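Local atomic coordinates of putative creatinine amidohydrolase (Bacteroides fragilis, PDB entry 3LUB), a protein that binds zinc ions in a two-metal site and, as a member of the creatininase superfamily, probably hydrolyses carbon-nitrogen bonds in linear amides. Residues S9-G14 / R65-P70. Residues are numbered along the deposited sequence; the frame is centred on the assembly and turned at random.
Sequences SVSCLG and RCMVMP
Ser9 meets Pro70 through its hydroxyl, with OG 3.8 Å from Pro70 CA and 4.1 Å from Pro70 CB, a van der Waals approach to these two carbons of the proline. The second touch is equally light: the terminal methyl of selenomethionine Met67, CE, ends 4.1 Å from Ser11 OG. The Met67 chain starts with CG anti to the backbone N (chi1 -175°), and two further turns along it bring the methyl round to the serine although the CB of Met67 does not point at it. No direct hydrogen bond joins the two segments. A water mediates instead, hydrogen-bonded to Ser9 OG at 2.6 Å. It also donates to Val68 O at 3.2 Å, but more acceptors surround it than it has protons, so this bond is probably shared with others. With chi1 at -63° the Ser9 hydroxyl lies opposite its carbonyl carbon, on the amide side, which puts it within reach of the water and against the Pro70 carbons.

Further out, Ser11 OG is hydrogen-bonded to Lys4 O, so its contact with the methyl costs it no polar partner. Val68 forms backbone hydrogen bonds with Val6 and Leu8, which tie the N-terminal residues to strand 66-68; Met67 bonds on to strand 23-28. A second subunit adds packing, with its Phe86 against Met67.

Away from the zinc site, the contact buries 137 Å² and joins the N-terminal loop to an outermost strand of the chain's parallel sheet by two light oxygen-to-carbon contacts and one shared water, so the polar cohesion between the two segments is indirect.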
loop_
_atom_site.group_PDB
_atom_site.type_symbol
_atom_site.label_atom_id
_atom_site.label_comp_id
_atom_site.label_asym_id
_atom_site.label_seq_id
_atom_site.Cartn_x
_atom_site.Cartn_y
_atom_site.Cartn_z
ATOM N N SER F 9 25.470 11.236 14.201
ATOM C CA SER F 9 25.023 12.626 14.225
ATOM C C SER F 9 26.143 13.685 14.148
ATOM O O SER F 9 25.893 14.806 13.737
ATOM C CB SER F 9 24.149 12.862 15.457
ATOM O OG SER F 9 22.985 12.053 15.378
ATOM N N VAL F 10 27.357 13.337 14.546
ATOM C CA VAL F 10 28.490 14.234 14.432
ATOM C C VAL F 10 29.603 13.703 13.502
ATOM O O VAL F 10 30.593 14.391 13.292
ATOM C CB VAL F 10 29.083 14.596 15.820
ATOM C CG1 VAL F 10 28.042 15.327 16.698
ATOM C CG2 VAL F 10 29.619 13.362 16.531
ATOM N N SER F 11 29.423 12.512 12.926
ATOM C CA SER F 11 30.490 11.828 12.194
ATOM C C SER F 11 30.571 12.180 10.689
ATOM O O SER F 11 29.692 12.820 10.135
ATOM C CB SER F 11 30.325 10.335 12.354
ATOM O OG SER F 11 31.472 9.649 11.878
ATOM N N CYS F 12 31.654 11.771 10.033
ATOM C CA CYS F 12 31.816 12.006 8.595
ATOM C C CYS F 12 32.476 10.808 7.955
ATOM O O CYS F 12 33.067 9.989 8.627
ATOM C CB CYS F 12 32.660 13.249 8.358
ATOM S SG CYS F 12 34.293 13.098 9.128
ATOM N N LEU F 13 32.354 10.700 6.641
ATOM C CA LEU F 13 32.846 9.544 5.942
ATOM C C LEU F 13 34.338 9.276 6.206
ATOM O O LEU F 13 34.730 8.135 6.284
ATOM C CB LEU F 13 32.567 9.669 4.430
ATOM C CG LEU F 13 33.026 8.494 3.555
ATOM C CD1 LEU F 13 32.352 7.159 4.022
ATOM C CD2 LEU F 13 32.773 8.795 2.083
ATOM N N GLY F 14 35.153 10.321 6.311
ATOM C CA GLY F 14 36.614 10.179 6.492
ATOM C C GLY F 14 36.969 9.408 7.753
ATOM O O GLY F 14 37.868 8.532 7.743
ATOM N N ARG F 65 33.086 -2.379 18.095
ATOM C CA ARG F 65 32.757 -1.052 17.568
ATOM C C ARG F 65 31.363 -0.997 16.975
ATOM O O ARG F 65 31.083 -1.692 15.986
ATOM C CB ARG F 65 33.761 -0.646 16.482
ATOM C CG ARG F 65 33.647 0.836 16.140
ATOM C CD ARG F 65 34.556 1.258 14.996
ATOM N NE ARG F 65 35.934 1.388 15.436
ATOM C CZ ARG F 65 36.906 0.506 15.218
ATOM N NH1 ARG F 65 36.697 -0.612 14.559
ATOM N NH2 ARG F 65 38.121 0.764 15.667
ATOM N N CYS F 66 30.524 -0.132 17.554
ATOM C CA CYS F 66 29.145 0.029 17.147
ATOM C C CYS F 66 28.913 1.440 16.608
ATOM O O CYS F 66 29.586 2.405 17.007
ATOM C CB CYS F 66 28.233 -0.252 18.332
ATOM S SG CYS F 66 28.578 -1.870 19.131
HETATM N N MSE F 67 27.981 1.562 15.677
HETATM C CA MSE F 67 27.580 2.882 15.206
HETATM C C MSE F 67 26.222 3.215 15.751
HETATM O O MSE F 67 25.268 2.470 15.527
HETATM C CB MSE F 67 27.507 2.902 13.684
HETATM C CG MSE F 67 27.215 4.283 13.077
HETATM SE SE MSE F 67 28.289 5.755 13.798
HETATM C CE MSE F 67 29.683 5.944 12.411
ATOM N N VAL F 68 26.101 4.383 16.370
ATOM C CA VAL F 68 24.798 4.916 16.732
ATOM C C VAL F 68 24.260 5.842 15.646
ATOM O O VAL F 68 24.841 6.888 15.350
ATOM C CB VAL F 68 24.827 5.619 18.085
ATOM C CG1 VAL F 68 23.386 6.093 18.501
ATOM C CG2 VAL F 68 25.421 4.705 19.124
HETATM N N MSE F 69 23.151 5.418 15.045
HETATM C CA MSE F 69 22.520 6.149 13.993
HETATM C C MSE F 69 21.744 7.408 14.514
HETATM O O MSE F 69 21.532 7.583 15.725
HETATM C CB MSE F 69 21.574 5.226 13.218
HETATM C CG MSE F 69 22.206 4.001 12.604
HETATM SE SE MSE F 69 23.445 4.387 11.153
HETATM C CE MSE F 69 22.121 5.214 9.774
ATOM N N PRO F 70 21.380 8.316 13.594
ATOM C CA PRO F 70 20.551 9.425 14.049
ATOM C C PRO F 70 19.210 8.937 14.610
ATOM O O PRO F 70 18.590 8.034 14.056
ATOM C CB PRO F 70 20.372 10.263 12.778
ATOM C CG PRO F 70 21.540 9.900 11.929
ATOM C CD PRO F 70 21.694 8.435 12.156
HETATM O O HOH W 1 23.408 9.582 16.201
#